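Local structure of cell division protein FtsX (6HEE) at residues I16-E21 and P84-Y89; K53-S58 and Y89-N94. The protein forms, with FtsE, the ABC transporter complex FtsEX, which acts in cell division and is required for normal growth and cell morphology. One frame throughout, in Å; residues are numbered along the deposited sequence.

Contact 1 (I16-E21 and P84-Y89); sequences IRKDVE and PLYDAY. With UMQ (undecyl-maltoside), chain C; SO4 (sulfate ion), chain D.
Ile16 N, at the end of strand 11-16, gives a hydrogen bond to Asp87 O (2.8 Å), and just beyond it the chain leaves in a type I beta turn from Arg17 to Val20. Water 1 makes the next link. It donates to Ile16 O and accepts from Asp87 N, bridging two backbones that have begun to part.

Ile16 carries most of the apolar packing. Its CG1 lies beside the backbone N, chi1 -56°, and the extended branch brings CD1 obliquely against the Tyr89 ring, 3.5 Å from CE2. CD1 also meets Asp87 CB. The carbonyl of Ile16 lies at the edge of the Tyr86 ring, with O 3.2 Å from CD1.

Lys18 passes over one face of that ring, crossing at about a right angle, with CG 3.8 Å from Tyr86 CE1. Bends along its chain lift the ammonium well above the ring, where NZ donates to Leu85 O (2.9 Å). Any cation-pi attraction to Tyr86 is long and weak.

Arg17 takes no part across the contact. Its NE makes a salt bridge with Asp19 OD1, whose hydrogen bond is weak, and NH1 bonds weakly to a sulfate, probably from the crystallisation liquor. Pro84 CD is 3.9 Å from atom CB of the undecyl-maltoside alkyl chain.

Asp87 OD1 accepts from Lys60 N at the start of helix 60-71, and Tyr89 OH bonds to Asp22. Lys18, Pro84, Leu85 and Tyr86 pack on the second subunit, while Ala88 and Tyr89 lead into the sheet between strands 11-16 and 52-58.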
ATOM      1  N   ILE A  16       1.574   0.645 -12.177  1.00 46.85           N
ATOM      2  CA  ILE A  16       1.431  -0.686 -12.748  1.00 50.17           C
ATOM      3  C   ILE A  16       0.494  -1.523 -11.879  1.00 50.33           C
ATOM      4  O   ILE A  16       0.614  -1.535 -10.645  1.00 43.91           O
ATOM      5  CB  ILE A  16       2.801  -1.356 -12.892  1.00 50.65           C
ATOM      6  CG1 ILE A  16       3.721  -0.463 -13.722  1.00 48.26           C
ATOM      7  CG2 ILE A  16       2.689  -2.741 -13.543  1.00 45.42           C
ATOM      8  CD1 ILE A  16       5.107  -1.016 -13.812  1.00 47.25           C
ATOM      9  N   ARG A  17      -0.442  -2.219 -12.522  1.00 48.17           N
ATOM     10  CA  ARG A  17      -1.307  -3.168 -11.814  1.00 52.09           C
ATOM     11  C   ARG A  17      -0.475  -4.090 -10.941  1.00 44.52           C
ATOM     12  O   ARG A  17       0.591  -4.557 -11.342  1.00 49.56           O
ATOM     13  CB  ARG A  17      -2.129  -3.991 -12.811  1.00 50.36           C
ATOM     14  CG  ARG A  17      -3.279  -3.206 -13.418  1.00 57.36           C
ATOM     15  CD  ARG A  17      -4.177  -4.097 -14.273  1.00 65.43           C
ATOM     16  NE  ARG A  17      -4.820  -5.119 -13.458  1.00 76.76           N
ATOM     17  CZ  ARG A  17      -6.086  -5.067 -13.061  1.00 87.51           C
ATOM     18  NH1 ARG A  17      -6.849  -4.043 -13.423  1.00 93.92           N
ATOM     19  NH2 ARG A  17      -6.585  -6.042 -12.304  1.00 84.54           N
ATOM     20  N   LYS A  18      -0.943  -4.301  -9.715  1.00 50.72           N
ATOM     21  CA  LYS A  18      -0.209  -5.132  -8.770  1.00 56.20           C
ATOM     22  C   LYS A  18      -0.015  -6.570  -9.255  1.00 56.30           C
ATOM     23  O   LYS A  18       0.935  -7.227  -8.808  1.00 52.45           O
ATOM     24  CB  LYS A  18      -0.923  -5.121  -7.419  1.00 61.52           C
ATOM     25  CG  LYS A  18      -0.872  -3.766  -6.731  1.00 64.50           C
ATOM     26  CD  LYS A  18       0.514  -3.488  -6.145  1.00 63.98           C
ATOM     27  CE  LYS A  18       0.418  -2.945  -4.704  1.00 62.77           C
ATOM     28  NZ  LYS A  18       1.611  -3.347  -3.857  1.00 55.83           N
ATOM     29  N   ASP A  19      -0.856  -7.065 -10.173  1.00 53.70           N
ATOM     30  CA  ASP A  19      -0.732  -8.438 -10.659  1.00 62.53           C
ATOM     31  C   ASP A  19       0.040  -8.537 -11.970  1.00 64.85           C
ATOM     32  O   ASP A  19       0.052  -9.606 -12.589  1.00 63.43           O
ATOM     33  CB  ASP A  19      -2.112  -9.092 -10.819  1.00 64.49           C
ATOM     34  CG  ASP A  19      -3.043  -8.308 -11.745  1.00 76.05           C
ATOM     35  OD1 ASP A  19      -2.582  -7.335 -12.392  1.00 74.15           O
ATOM     36  OD2 ASP A  19      -4.246  -8.659 -11.814  1.00 75.66           O
ATOM     37  N   VAL A  20       0.687  -7.456 -12.398  1.00 61.89           N
ATOM     38  CA  VAL A  20       1.459  -7.415 -13.635  1.00 58.14           C
ATOM     39  C   VAL A  20       2.920  -7.223 -13.271  1.00 55.84           C
ATOM     40  O   VAL A  20       3.259  -6.307 -12.515  1.00 59.21           O
ATOM     41  CB  VAL A  20       0.968  -6.281 -14.548  1.00 62.06           C
ATOM     42  CG1 VAL A  20       1.962  -6.025 -15.682  1.00 51.94           C
ATOM     43  CG2 VAL A  20      -0.434  -6.620 -15.072  1.00 57.22           C
ATOM     44  N   GLU A  21       3.781  -8.084 -13.794  1.00 51.97           N
ATOM     45  CA  GLU A  21       5.202  -7.998 -13.470  1.00 57.99           C
ATOM     46  C   GLU A  21       5.967  -7.486 -14.678  1.00 52.91           C
ATOM     47  O   GLU A  21       6.791  -8.201 -15.252  1.00 47.53           O
ATOM     48  CB  GLU A  21       5.748  -9.354 -13.015  1.00 64.43           C
ATOM     49  CG  GLU A  21       4.891 -10.041 -11.940  1.00 73.92           C
ATOM     50  CD  GLU A  21       5.717 -10.534 -10.764  1.00 81.38           C
ATOM     51  OE1 GLU A  21       5.625  -9.926  -9.665  1.00 83.95           O
ATOM     52  OE2 GLU A  21       6.456 -11.533 -10.949  1.00 82.53           O
ATOM     53  N   PRO A  84       2.336  -1.843   0.059  1.00 49.81           N
ATOM     54  CA  PRO A  84       1.131  -1.511  -0.711  1.00 50.35           C
ATOM     55  C   PRO A  84       1.343  -0.438  -1.777  1.00 54.58           C
ATOM     56  O   PRO A  84       0.411  -0.176  -2.550  1.00 53.37           O
ATOM     57  CB  PRO A  84       0.167  -1.007   0.373  1.00 53.83           C
ATOM     58  CG  PRO A  84       1.099  -0.323   1.358  1.00 50.56           C
ATOM     59  CD  PRO A  84       2.432  -1.067   1.309  1.00 46.89           C
ATOM     60  N   LEU A  85       2.504   0.212  -1.833  1.00 47.45           N
ATOM     61  CA  LEU A  85       2.737   1.123  -2.940  1.00 52.17           C
ATOM     62  C   LEU A  85       2.774   0.449  -4.307  1.00 53.99           C
ATOM     63  O   LEU A  85       2.818  -0.781  -4.432  1.00 50.44           O
ATOM     64  CB  LEU A  85       4.025   1.923  -2.734  1.00 48.77           C
ATOM     65  CG  LEU A  85       4.109   2.648  -1.385  1.00 50.62           C
ATOM     66  CD1 LEU A  85       5.458   3.314  -1.150  1.00 54.24           C
ATOM     67  CD2 LEU A  85       2.960   3.650  -1.312  1.00 44.81           C
ATOM     68  N   TYR A  86       2.755   1.243  -5.342  1.00 45.96           N
ATOM     69  CA  TYR A  86       2.746   0.595  -6.656  1.00 47.49           C
ATOM     70  C   TYR A  86       4.060   0.776  -7.376  1.00 52.00           C
ATOM     71  O   TYR A  86       4.703   1.747  -7.202  1.00 48.94           O
ATOM     72  CB  TYR A  86       1.742   1.291  -7.551  1.00 30.00           C
ATOM     73  CG  TYR A  86       0.317   0.960  -7.261  1.00 30.00           C
ATOM     74  CD1 TYR A  86      -0.383   0.095  -8.050  1.00 30.00           C
ATOM     75  CD2 TYR A  86      -0.334   1.520  -6.198  1.00 30.00           C
ATOM     76  CE1 TYR A  86      -1.692  -0.217  -7.784  1.00 30.00           C
ATOM     77  CE2 TYR A  86      -1.645   1.223  -5.915  1.00 30.00           C
ATOM     78  CZ  TYR A  86      -2.328   0.351  -6.715  1.00 30.00           C
ATOM     79  OH  TYR A  86      -3.616   0.045  -6.442  1.00 30.00           O
ATOM     80  N   ASP A  87       4.432  -0.235  -8.127  1.00 49.76           N
ATOM     81  CA  ASP A  87       5.512  -0.114  -9.107  1.00 48.91           C
ATOM     82  C   ASP A  87       5.013   0.875 -10.158  1.00 47.58           C
ATOM     83  O   ASP A  87       3.828   0.899 -10.500  1.00 44.09           O
ATOM     84  CB  ASP A  87       5.915  -1.403  -9.823  1.00 52.21           C
ATOM     85  CG  ASP A  87       6.513  -2.445  -8.915  1.00 52.28           C
ATOM     86  OD1 ASP A  87       7.114  -2.141  -7.853  1.00 51.67           O
ATOM     87  OD2 ASP A  87       6.398  -3.603  -9.318  1.00 51.33           O
ATOM     88  N   ALA A  88       5.924   1.680 -10.702  1.00 47.89           N
ATOM     89  CA  ALA A  88       5.497   2.671 -11.682  1.00 48.76           C
ATOM     90  C   ALA A  88       6.575   2.886 -12.724  1.00 43.24           C
ATOM     91  O   ALA A  88       7.723   2.473 -12.555  1.00 45.72           O
ATOM     92  CB  ALA A  88       5.144   4.011 -11.028  1.00 42.89           C
ATOM     93  N   TYR A  89       6.173   3.520 -13.821  1.00 45.64           N
ATOM     94  CA  TYR A  89       7.083   4.117 -14.785  1.00 45.91           C
ATOM     95  C   TYR A  89       6.955   5.639 -14.697  1.00 47.07           C
ATOM     96  O   TYR A  89       5.847   6.181 -14.768  1.00 42.75           O
ATOM     97  CB  TYR A  89       6.790   3.638 -16.203  1.00 41.83           C
ATOM     98  CG  TYR A  89       7.174   2.198 -16.454  1.00 49.30           C
ATOM     99  CD1 TYR A  89       8.500   1.816 -16.479  1.00 47.77           C
ATOM    100  CD2 TYR A  89       6.197   1.207 -16.655  1.00 47.24           C
ATOM    101  CE1 TYR A  89       8.864   0.489 -16.675  1.00 47.04           C
ATOM    102  CE2 TYR A  89       6.552  -0.101 -16.858  1.00 45.50           C
ATOM    103  CZ  TYR A  89       7.888  -0.454 -16.862  1.00 47.02           C
ATOM    104  OH  TYR A  89       8.254  -1.754 -17.085  1.00 48.86           O
TER
HETATM  105  C2  UMQ C 201      12.827  -5.006   2.685  1.00 98.19           C
HETATM  106  C4  UMQ C 201      15.173  -4.271   2.462  1.00 99.54           C
HETATM  107  C5  UMQ C 201      15.264  -4.158   4.024  1.00102.22           C
HETATM  108  C6  UMQ C 201      16.344  -3.260   4.371  1.00103.98           C
HETATM  109  O2  UMQ C 201      12.545  -6.242   3.488  1.00 87.42           O
HETATM  110  O4  UMQ C 201      16.418  -4.786   2.012  1.00105.30           O
HETATM  111  C1  UMQ C 201      12.831  -3.746   3.522  1.00 97.37           C
HETATM  112  C3  UMQ C 201      14.060  -5.139   1.948  1.00103.01           C
HETATM  113  O1  UMQ C 201      11.587  -3.545   4.135  1.00 91.89           O
HETATM  114  O3  UMQ C 201      13.776  -4.742   0.525  1.00 97.92           O
HETATM  115  O5  UMQ C 201      13.919  -3.676   4.543  1.00103.42           O
HETATM  116  O6  UMQ C 201      16.007  -2.414   5.466  1.00108.45           O
HETATM  117  C1' UMQ C 201       7.950  -2.651   3.863  1.00 68.89           C
HETATM  118  C2' UMQ C 201       8.136  -4.170   3.936  1.00 77.80           C
HETATM  119  C3' UMQ C 201       9.567  -4.595   3.904  1.00 80.20           C
HETATM  120  C4' UMQ C 201      10.506  -3.736   3.157  1.00 81.67           C
HETATM  121  C5' UMQ C 201      10.028  -2.359   2.628  1.00 76.95           C
HETATM  122  C6' UMQ C 201      10.490  -2.141   1.218  1.00 68.46           C
HETATM  123  O1' UMQ C 201       6.618  -2.349   3.762  1.00 65.05           O
HETATM  124  O3' UMQ C 201       9.707  -5.945   3.352  1.00 82.64           O
HETATM  125  O5' UMQ C 201       8.563  -2.157   2.626  1.00 72.29           O
HETATM  126  O6' UMQ C 201       9.472  -2.624   0.322  1.00 69.46           O
HETATM  127  O2' UMQ C 201       7.523  -4.698   5.142  1.00 74.52           O
HETATM  128  CA  UMQ C 201       6.213  -1.135   4.350  1.00 69.39           C
HETATM  129  CB  UMQ C 201       5.686  -0.137   3.264  1.00 64.19           C
HETATM  130  CC  UMQ C 201       4.708   0.855   3.956  1.00 64.22           C
HETATM  131  CD  UMQ C 201       4.544   2.144   3.021  1.00 66.84           C
HETATM  132  CF  UMQ C 201       3.791   3.294   3.826  1.00 64.39           C
HETATM  133  CG  UMQ C 201       2.301   2.879   3.992  1.00 68.39           C
HETATM  134  CH  UMQ C 201       1.442   3.372   2.798  1.00 73.00           C
HETATM  135  CI  UMQ C 201       0.086   3.932   3.349  1.00 80.38           C
HETATM  136  CJ  UMQ C 201      -0.969   4.098   2.231  1.00 77.82           C
HETATM  137  CK  UMQ C 201      -2.333   4.515   2.861  1.00 76.97           C
HETATM  138  CL  UMQ C 201      -3.452   3.682   2.291  1.00 81.72           C
HETATM  139  S   SO4 D 202     -10.137  -2.596 -12.776  1.00137.88           S
HETATM  140  O1  SO4 D 202     -10.586  -3.530 -13.807  1.00133.57           O
HETATM  141  O2  SO4 D 202     -10.083  -3.300 -11.496  1.00132.84           O
HETATM  142  O3  SO4 D 202      -8.807  -2.084 -13.114  1.00128.01           O
HETATM  143  O4  SO4 D 202     -11.083  -1.483 -12.684  1.00141.15           O
HETATM  144  O   HOH W   1       2.460  -2.322  -8.930  1.00 46.83           O

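Contact 2 (K53-S58 and Y89-N94)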
ATOM      1  N   LYS A  53       9.888  10.845 -24.233  1.00 50.32           N
ATOM      2  CA  LYS A  53      11.336  10.962 -24.294  1.00 57.19           C
ATOM      3  C   LYS A  53      12.044   9.787 -23.611  1.00 58.36           C
ATOM      4  O   LYS A  53      12.921   9.160 -24.211  1.00 60.11           O
ATOM      5  CB  LYS A  53      11.770  12.307 -23.687  1.00 59.03           C
ATOM      6  CG  LYS A  53      13.275  12.432 -23.512  1.00 66.43           C
ATOM      7  CD  LYS A  53      13.795  13.857 -23.705  1.00 72.12           C
ATOM      8  CE  LYS A  53      13.495  14.384 -25.111  1.00 81.32           C
ATOM      9  NZ  LYS A  53      14.126  13.560 -26.197  1.00 85.77           N
ATOM     10  N   SER A  54      11.686   9.476 -22.363  1.00 58.55           N
ATOM     11  CA  SER A  54      12.260   8.344 -21.642  1.00 51.70           C
ATOM     12  C   SER A  54      11.212   7.757 -20.708  1.00 52.00           C
ATOM     13  O   SER A  54      10.207   8.397 -20.378  1.00 45.08           O
ATOM     14  CB  SER A  54      13.495   8.738 -20.837  1.00 47.15           C
ATOM     15  OG  SER A  54      13.140   9.541 -19.731  1.00 49.50           O
ATOM     16  N   VAL A  55      11.457   6.512 -20.296  1.00 52.22           N
ATOM     17  CA  VAL A  55      10.540   5.748 -19.451  1.00 47.54           C
ATOM     18  C   VAL A  55      11.390   5.015 -18.420  1.00 47.53           C
ATOM     19  O   VAL A  55      12.114   4.080 -18.769  1.00 44.56           O
ATOM     20  CB  VAL A  55       9.697   4.749 -20.255  1.00 52.17           C
ATOM     21  CG1 VAL A  55       8.680   3.999 -19.327  1.00 46.13           C
ATOM     22  CG2 VAL A  55       8.972   5.464 -21.360  1.00 49.92           C
ATOM     23  N   THR A  56      11.309   5.433 -17.159  1.00 43.54           N
ATOM     24  CA  THR A  56      12.169   4.902 -16.107  1.00 45.03           C
ATOM     25  C   THR A  56      11.349   4.158 -15.047  1.00 47.24           C
ATOM     26  O   THR A  56      10.401   4.713 -14.467  1.00 45.27           O
ATOM     27  CB  THR A  56      12.974   6.056 -15.483  1.00 50.60           C
ATOM     28  OG1 THR A  56      13.526   6.864 -16.541  1.00 49.59           O
ATOM     29  CG2 THR A  56      14.115   5.529 -14.588  1.00 46.30           C
ATOM     30  N   PHE A  57      11.728   2.911 -14.780  1.00 50.04           N
ATOM     31  CA  PHE A  57      11.056   2.104 -13.758  1.00 48.11           C
ATOM     32  C   PHE A  57      11.368   2.621 -12.357  1.00 44.79           C
ATOM     33  O   PHE A  57      12.536   2.795 -11.997  1.00 43.67           O
ATOM     34  CB  PHE A  57      11.510   0.647 -13.859  1.00 45.60           C
ATOM     35  CG  PHE A  57      10.762  -0.304 -12.931  1.00 48.07           C
ATOM     36  CD1 PHE A  57       9.442  -0.655 -13.191  1.00 47.48           C
ATOM     37  CD2 PHE A  57      11.398  -0.875 -11.829  1.00 47.88           C
ATOM     38  CE1 PHE A  57       8.738  -1.553 -12.351  1.00 47.91           C
ATOM     39  CE2 PHE A  57      10.713  -1.790 -10.986  1.00 52.19           C
ATOM     40  CZ  PHE A  57       9.383  -2.122 -11.249  1.00 47.54           C
ATOM     41  N   SER A  58      10.327   2.789 -11.540  1.00 42.46           N
ATOM     42  CA  SER A  58      10.471   3.121 -10.124  1.00 47.08           C
ATOM     43  C   SER A  58       9.778   2.051  -9.280  1.00 47.38           C
ATOM     44  O   SER A  58       8.549   1.970  -9.276  1.00 45.62           O
ATOM     45  CB  SER A  58       9.878   4.499  -9.833  1.00 47.77           C
ATOM     46  OG  SER A  58       9.872   4.741  -8.444  1.00 52.07           O
ATOM     47  N   TYR A  89       6.173   3.520 -13.821  1.00 45.64           N
ATOM     48  CA  TYR A  89       7.083   4.117 -14.785  1.00 45.91           C
ATOM     49  C   TYR A  89       6.955   5.639 -14.697  1.00 47.07           C
ATOM     50  O   TYR A  89       5.847   6.181 -14.768  1.00 42.75           O
ATOM     51  CB  TYR A  89       6.790   3.638 -16.203  1.00 41.83           C
ATOM     52  CG  TYR A  89       7.174   2.198 -16.454  1.00 49.30           C
ATOM     53  CD1 TYR A  89       8.500   1.816 -16.479  1.00 47.77           C
ATOM     54  CD2 TYR A  89       6.197   1.207 -16.655  1.00 47.24           C
ATOM     55  CE1 TYR A  89       8.864   0.489 -16.675  1.00 47.04           C
ATOM     56  CE2 TYR A  89       6.552  -0.101 -16.858  1.00 45.50           C
ATOM     57  CZ  TYR A  89       7.888  -0.454 -16.862  1.00 47.02           C
ATOM     58  OH  TYR A  89       8.254  -1.754 -17.085  1.00 48.86           O
ATOM     59  N   ILE A  90       8.083   6.320 -14.492  1.00 47.04           N
ATOM     60  CA  ILE A  90       8.136   7.780 -14.557  1.00 41.85           C
ATOM     61  C   ILE A  90       8.372   8.109 -16.023  1.00 42.61           C
ATOM     62  O   ILE A  90       9.429   7.782 -16.568  1.00 43.82           O
ATOM     63  CB  ILE A  90       9.256   8.371 -13.683  1.00 50.77           C
ATOM     64  CG1 ILE A  90       9.233   7.823 -12.255  1.00 43.34           C
ATOM     65  CG2 ILE A  90       9.227   9.943 -13.704  1.00 42.81           C
ATOM     66  CD1 ILE A  90       7.831   7.688 -11.679  1.00 48.76           C
ATOM     67  N   VAL A  91       7.385   8.705 -16.677  1.00 43.39           N
ATOM     68  CA  VAL A  91       7.473   9.004 -18.102  1.00 47.25           C
ATOM     69  C   VAL A  91       7.847  10.475 -18.287  1.00 53.33           C
ATOM     70  O   VAL A  91       7.292  11.361 -17.618  1.00 49.58           O
ATOM     71  CB  VAL A  91       6.157   8.665 -18.817  1.00 48.66           C
ATOM     72  CG1 VAL A  91       6.268   8.951 -20.296  1.00 50.12           C
ATOM     73  CG2 VAL A  91       5.822   7.189 -18.611  1.00 45.37           C
ATOM     74  N   GLU A  92       8.810  10.732 -19.175  1.00 54.12           N
ATOM     75  CA  GLU A  92       9.216  12.089 -19.532  1.00 57.15           C
ATOM     76  C   GLU A  92       8.668  12.394 -20.920  1.00 55.63           C
ATOM     77  O   GLU A  92       9.062  11.757 -21.907  1.00 53.35           O
ATOM     78  CB  GLU A  92      10.732  12.254 -19.492  1.00 63.98           C
ATOM     79  CG  GLU A  92      11.220  13.572 -20.133  1.00 64.98           C
ATOM     80  CD  GLU A  92      12.645  13.931 -19.738  1.00 72.98           C
ATOM     81  OE1 GLU A  92      13.552  13.093 -19.955  1.00 79.12           O
ATOM     82  OE2 GLU A  92      12.861  15.051 -19.217  1.00 78.09           O
ATOM     83  N   ALA A  93       7.737  13.343 -20.978  1.00 51.38           N
ATOM     84  CA  ALA A  93       7.190  13.828 -22.238  1.00 56.53           C
ATOM     85  C   ALA A  93       8.235  14.649 -23.003  1.00 60.21           C
ATOM     86  O   ALA A  93       9.144  15.235 -22.414  1.00 53.14           O
ATOM     87  CB  ALA A  93       5.955  14.686 -21.961  1.00 52.96           C
ATOM     88  N   ASN A  94       8.106  14.686 -24.333  1.00 57.40           N
ATOM     89  CA  ASN A  94       8.996  15.543 -25.119  1.00 63.74           C
ATOM     90  C   ASN A  94       8.801  17.021 -24.793  1.00 60.16           C
ATOM     91  O   ASN A  94       9.758  17.802 -24.847  1.00 66.67           O
ATOM     92  CB  ASN A  94       8.768  15.310 -26.608  1.00 62.42           C
ATOM     93  CG  ASN A  94       9.473  14.087 -27.109  1.00 63.75           C
ATOM     94  OD1 ASN A  94      10.389  13.583 -26.454  1.00 66.42           O
ATOM     95  ND2 ASN A  94       9.060  13.590 -28.278  1.00 65.15           N
TER
HETATM   96  O   HOH W   2      12.036   8.761 -17.238  1.00 45.57           O
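Val55 and Phe57 pack against Tyr89 where strands 52-58 and 88-93 pair antiparallel in the four-stranded sheet of the FtsX extracellular domain. Strand 52-58 is outermost within the chain. A classic beta bulge interrupts the pairing at one end: Lys53 and Ser54 both face Glu92.

On the face of Val55, Phe57, Tyr89 and Val91, the Tyr89 ring is the main bump. It fits between two residues of the other strand. Val55 CG1 presses on it obliquely, 3.6 Å from CD1. From Phe57 comes an offset edge-to-face contact, its edge toward the Tyr89 face, with the planes at 63° and CD1 3.7 Å from Tyr89 CE1. Phe57 CG is anti to the backbone N, chi1 -174°, which places the ring beside the tyrosine. Val55 CG1 also touches Val91 CG2. Tyr43, Leu46 and Lys47 of helix 41-47 pack on Val55.

At the bulge end, the methylenes of Lys53 lie alongside the Glu92 chain, pointing the same way. The ammonium and carboxylate do not meet; Lys53 NZ is 6.3 Å from Glu92 OE1. Lys53 CB rests against Asn94 OD1. Further along, Ile90 CG1 meets Ser58 CB.

The face of Ser54, Thr56, Ile90 and Glu92 is more polar. Water 2 sits in the hollow flanked by Ser54 and Thr56. It bridges Ser54 OG and Thr56 OG1 and donates to Ile90 O (2.9 Å), a carbonyl that also accepts from Thr56 N at 3.1 Å.

The two contacts share strand 88-93, with Tyr89 in both, and their centres lie 15 Å apart. Along the chain their segments alternate: 16-21, 53-58, 84-89, 89-94. Strand 88-93 is flanked by strand 11-16, whose end enters contact 1, and strand 52-58, which forms contact 2. They meet directly: Ala88 O probably accepts a hydrogen bond from Ser58 N, while Ile16 CD1 and Asp87 CG pack on the Phe57 ring. Contact 2 is pairing within the sheet. Contact 1 marks where the chain enters that sheet, so the segment that packs on the second subunit runs directly into a central strand of the sheet.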